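Local coordinates for putative succinylglutamate desuccinylase / aspartoacylase (Shewanella amazonensis, PDB 3FMC), which is probably a zinc-dependent hydrolase of the succinylglutamate desuccinylase/aspartoacylase family, thought to act on ester bonds, at residues N99-H107 / T149-Q159. Numbering follows the deposited sequence.
Sequences NWNREYLDH and TTGHRLAVTLQ. With SO4 (sulfate ion), chain K.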
loop_
_atom_site.group_PDB
_atom_site.type_symbol
_atom_site.label_atom_id
_atom_site.label_comp_id
_atom_site.label_asym_id
_atom_site.label_seq_id
_atom_site.Cartn_x
_atom_site.Cartn_y
_atom_site.Cartn_z
ATOM N N ASN C 99 -4.815 -12.533 -6.857
ATOM C CA ASN C 99 -5.729 -12.992 -5.801
ATOM C C ASN C 99 -5.281 -14.348 -5.290
ATOM O O ASN C 99 -5.063 -15.277 -6.066
ATOM C CB ASN C 99 -7.141 -13.007 -6.436
ATOM C CG ASN C 99 -8.267 -13.417 -5.456
ATOM O OD1 ASN C 99 -8.042 -14.086 -4.468
ATOM N ND2 ASN C 99 -9.489 -13.011 -5.777
ATOM N N TRP C 100 -5.128 -14.488 -3.982
ATOM C CA TRP C 100 -4.664 -15.766 -3.413
ATOM C C TRP C 100 -5.617 -16.919 -3.768
ATOM O O TRP C 100 -5.157 -18.085 -3.879
ATOM C CB TRP C 100 -4.585 -15.692 -1.938
ATOM C CG TRP C 100 -3.685 -14.612 -1.351
ATOM C CD1 TRP C 100 -4.082 -13.592 -0.565
ATOM C CD2 TRP C 100 -2.267 -14.489 -1.486
ATOM N NE1 TRP C 100 -3.004 -12.853 -0.142
ATOM C CE2 TRP C 100 -1.873 -13.377 -0.698
ATOM C CE3 TRP C 100 -1.292 -15.204 -2.181
ATOM C CZ2 TRP C 100 -0.545 -12.948 -0.611
ATOM C CZ3 TRP C 100 0.036 -14.761 -2.099
ATOM C CH2 TRP C 100 0.387 -13.657 -1.311
ATOM N N ASN C 101 -6.899 -16.573 -3.969
ATOM C CA ASN C 101 -7.935 -17.557 -4.340
ATOM C C ASN C 101 -8.134 -17.680 -5.843
ATOM O O ASN C 101 -9.202 -18.098 -6.345
ATOM C CB ASN C 101 -9.221 -17.219 -3.589
ATOM C CG ASN C 101 -10.254 -18.344 -3.628
ATOM O OD1 ASN C 101 -9.934 -19.519 -3.442
ATOM N ND2 ASN C 101 -11.514 -17.957 -3.815
ATOM N N ARG C 102 -7.109 -17.287 -6.590
ATOM C CA ARG C 102 -7.062 -17.538 -8.022
ATOM C C ARG C 102 -5.804 -18.359 -8.338
ATOM O O ARG C 102 -5.477 -18.554 -9.492
ATOM C CB ARG C 102 -7.051 -16.248 -8.819
ATOM C CG ARG C 102 -8.354 -15.512 -8.731
ATOM C CD ARG C 102 -9.546 -16.305 -9.259
ATOM N NE ARG C 102 -10.704 -15.426 -9.125
ATOM C CZ ARG C 102 -11.434 -15.295 -8.011
ATOM N NH1 ARG C 102 -11.258 -16.093 -6.969
ATOM N NH2 ARG C 102 -12.407 -14.390 -7.982
ATOM N N GLU C 103 -5.121 -18.846 -7.301
ATOM C CA GLU C 103 -3.862 -19.594 -7.471
ATOM C C GLU C 103 -3.946 -21.119 -7.412
ATOM O O GLU C 103 -2.933 -21.822 -7.441
ATOM C CB GLU C 103 -2.889 -19.085 -6.419
ATOM C CG GLU C 103 -2.293 -17.722 -6.748
ATOM C CD GLU C 103 -1.133 -17.792 -7.710
ATOM O OE1 GLU C 103 -1.033 -18.762 -8.527
ATOM O OE2 GLU C 103 -0.299 -16.870 -7.622
ATOM N N TYR C 104 -5.151 -21.668 -7.364
ATOM C CA TYR C 104 -5.245 -23.146 -7.276
ATOM C C TYR C 104 -4.901 -23.801 -8.611
ATOM O O TYR C 104 -4.876 -23.152 -9.653
ATOM C CB TYR C 104 -6.600 -23.594 -6.677
ATOM C CG TYR C 104 -6.761 -23.204 -5.201
ATOM C CD1 TYR C 104 -6.340 -24.045 -4.185
ATOM C CD2 TYR C 104 -7.293 -21.982 -4.822
ATOM C CE1 TYR C 104 -6.445 -23.722 -2.884
ATOM C CE2 TYR C 104 -7.400 -21.634 -3.501
ATOM C CZ TYR C 104 -6.962 -22.499 -2.511
ATOM O OH TYR C 104 -7.144 -22.132 -1.191
ATOM N N LEU C 105 -4.669 -25.103 -8.569
ATOM C CA LEU C 105 -4.185 -25.867 -9.693
ATOM C C LEU C 105 -5.295 -26.559 -10.451
ATOM O O LEU C 105 -6.046 -27.320 -9.848
ATOM C CB LEU C 105 -3.228 -26.936 -9.155
ATOM C CG LEU C 105 -2.575 -27.898 -10.162
ATOM C CD1 LEU C 105 -1.929 -27.147 -11.329
ATOM C CD2 LEU C 105 -1.596 -28.842 -9.429
ATOM N N ASP C 106 -5.436 -26.223 -11.736
ATOM C CA ASP C 106 -6.385 -26.873 -12.658
ATOM C C ASP C 106 -5.615 -28.040 -13.198
ATOM O O ASP C 106 -4.578 -27.866 -13.849
ATOM C CB ASP C 106 -6.734 -25.943 -13.801
ATOM C CG ASP C 106 -7.945 -26.410 -14.664
ATOM O OD1 ASP C 106 -8.685 -27.340 -14.312
ATOM O OD2 ASP C 106 -8.176 -25.768 -15.712
ATOM N N HIS C 107 -6.093 -29.243 -12.925
ATOM C CA HIS C 107 -5.412 -30.415 -13.437
ATOM C C HIS C 107 -5.591 -30.500 -14.953
ATOM O O HIS C 107 -6.687 -30.547 -15.476
ATOM C CB HIS C 107 -5.840 -31.667 -12.697
ATOM C CG HIS C 107 -5.486 -31.629 -11.236
ATOM N ND1 HIS C 107 -4.194 -31.793 -10.774
ATOM C CD2 HIS C 107 -6.261 -31.477 -10.137
ATOM C CE1 HIS C 107 -4.195 -31.742 -9.451
ATOM N NE2 HIS C 107 -5.437 -31.547 -9.041
ATOM N N THR C 149 5.027 -19.530 -7.923
ATOM C CA THR C 149 4.753 -18.281 -7.178
ATOM C C THR C 149 4.484 -18.535 -5.694
ATOM O O THR C 149 4.137 -19.653 -5.268
ATOM C CB THR C 149 3.537 -17.480 -7.773
ATOM O OG1 THR C 149 2.322 -18.174 -7.507
ATOM C CG2 THR C 149 3.663 -17.230 -9.267
ATOM N N THR C 150 4.590 -17.477 -4.900
ATOM C CA THR C 150 4.307 -17.531 -3.476
ATOM C C THR C 150 2.892 -18.061 -3.240
ATOM O O THR C 150 2.681 -18.963 -2.416
ATOM C CB THR C 150 4.527 -16.117 -2.848
ATOM O OG1 THR C 150 5.912 -15.746 -3.092
ATOM C CG2 THR C 150 4.154 -16.107 -1.310
ATOM N N GLY C 151 1.951 -17.514 -4.003
ATOM C CA GLY C 151 0.524 -17.853 -3.857
ATOM C C GLY C 151 0.238 -19.248 -4.386
ATOM O O GLY C 151 -0.547 -19.980 -3.807
ATOM N N HIS C 152 0.896 -19.641 -5.456
ATOM C CA HIS C 152 0.691 -20.997 -5.986
ATOM C C HIS C 152 1.205 -22.050 -5.016
ATOM O O HIS C 152 0.556 -23.111 -4.846
ATOM C CB HIS C 152 1.329 -21.137 -7.365
ATOM C CG HIS C 152 0.862 -22.315 -8.156
ATOM N ND1 HIS C 152 -0.470 -22.509 -8.509
ATOM C CD2 HIS C 152 1.562 -23.306 -8.756
ATOM C CE1 HIS C 152 -0.556 -23.584 -9.276
ATOM N NE2 HIS C 152 0.662 -24.075 -9.455
ATOM N N ARG C 153 2.338 -21.794 -4.365
ATOM C CA ARG C 153 2.851 -22.760 -3.411
ATOM C C ARG C 153 1.826 -22.914 -2.288
ATOM O O ARG C 153 1.541 -24.010 -1.841
ATOM C CB ARG C 153 4.198 -22.345 -2.861
ATOM C CG ARG C 153 4.703 -23.198 -1.729
ATOM C CD ARG C 153 6.154 -22.866 -1.350
ATOM N NE ARG C 153 6.954 -23.322 -2.456
ATOM C CZ ARG C 153 7.387 -24.560 -2.604
ATOM N NH1 ARG C 153 7.162 -25.486 -1.679
ATOM N NH2 ARG C 153 8.046 -24.868 -3.704
ATOM N N LEU C 154 1.278 -21.807 -1.811
ATOM C CA LEU C 154 0.283 -21.910 -0.751
ATOM C C LEU C 154 -0.933 -22.685 -1.194
ATOM O O LEU C 154 -1.354 -23.636 -0.519
ATOM C CB LEU C 154 -0.157 -20.521 -0.290
ATOM C CG LEU C 154 -1.348 -20.400 0.667
ATOM C CD1 LEU C 154 -1.065 -20.995 2.043
ATOM C CD2 LEU C 154 -1.873 -18.931 0.776
ATOM N N ALA C 155 -1.508 -22.274 -2.313
ATOM C CA ALA C 155 -2.736 -22.865 -2.807
ATOM C C ALA C 155 -2.610 -24.349 -3.083
ATOM O O ALA C 155 -3.508 -25.128 -2.725
ATOM C CB ALA C 155 -3.221 -22.140 -4.035
ATOM N N VAL C 156 -1.500 -24.740 -3.706
ATOM C CA VAL C 156 -1.266 -26.132 -4.064
ATOM C C VAL C 156 -1.061 -26.986 -2.791
ATOM O O VAL C 156 -1.531 -28.120 -2.738
ATOM C CB VAL C 156 -0.134 -26.293 -5.138
ATOM C CG1 VAL C 156 0.163 -27.752 -5.372
ATOM C CG2 VAL C 156 -0.518 -25.598 -6.445
ATOM N N THR C 157 -0.454 -26.413 -1.745
ATOM C CA THR C 157 -0.274 -27.118 -0.457
ATOM C C THR C 157 -1.644 -27.356 0.207
ATOM O O THR C 157 -1.946 -28.486 0.660
ATOM C CB THR C 157 0.710 -26.371 0.479
ATOM O OG1 THR C 157 1.973 -26.221 -0.214
ATOM C CG2 THR C 157 0.866 -27.063 1.833
ATOM N N LEU C 158 -2.490 -26.314 0.227
ATOM C CA LEU C 158 -3.869 -26.452 0.738
ATOM C C LEU C 158 -4.662 -27.463 -0.067
ATOM O O LEU C 158 -5.351 -28.313 0.493
ATOM C CB LEU C 158 -4.587 -25.098 0.674
ATOM C CG LEU C 158 -4.014 -23.996 1.593
ATOM C CD1 LEU C 158 -4.632 -22.628 1.325
ATOM C CD2 LEU C 158 -4.190 -24.383 3.027
ATOM N N GLN C 159 -4.506 -27.388 -1.385
ATOM C CA GLN C 159 -5.231 -28.219 -2.335
ATOM C C GLN C 159 -4.933 -29.678 -2.161
ATOM O O GLN C 159 -5.828 -30.515 -2.228
ATOM C CB GLN C 159 -4.946 -27.751 -3.751
ATOM C CG GLN C 159 -5.852 -28.400 -4.827
ATOM C CD GLN C 159 -5.657 -27.801 -6.171
ATOM O OE1 GLN C 159 -5.299 -26.616 -6.292
ATOM N NE2 GLN C 159 -5.937 -28.585 -7.229
HETATM S S SO4 K . -13.289 -14.450 -4.398
HETATM O O1 SO4 K . -11.881 -14.883 -4.540
HETATM O O2 SO4 K . -13.652 -13.636 -5.556
HETATM O O3 SO4 K . -13.592 -13.673 -3.157
HETATM O O4 SO4 K . -14.111 -15.672 -4.327
HETATM O O HOH W 1 -2.624 -18.267 -2.752
#
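In what is probably a zinc-dependent catalytic domain of the succinylglutamate desuccinylase/aspartoacylase family, the loop segment 99-107 lies along helix 150-163, gripped at both ends of segment 149-159. At the start of the helix Thr149 is the N-cap: its OG1 accepts from His152 N and donates to Glu103 OE2 (2.9 Å), reaching it from above the carboxylate plane. His152 ND1 donates to Glu103 O at 2.8 Å; chi1 of -163°, with CG opposite the backbone N, carries the ring to the loop. Trp100 brings its ring edge to Gly151 CA, 3.6 Å from CZ3; a water bridges Trp100 O and Gly151 O. Midway, Ala155 CB sits over the Tyr104 ring, 3.7 Å from its centroid, a CH-pi contact. Gln159, extended beyond CG, pairs its amide with the Leu105 backbone: OE1 takes Leu105 N (2.8 Å) and NE2, also bonded to His163 NE2, gives to Leu105 O (2.9 Å), both nearly straight and on in-plane lone pairs. A leucine here would probably leave Leu105 N and O without these partners. Asn99, Asn101 and Arg102 hold a sulfate, probably from crystallisation. Helix 210-227 packs on Tyr104 and Gln159, helix 123-142 on Leu105 and Val156, and strand 4-13 on Leu154.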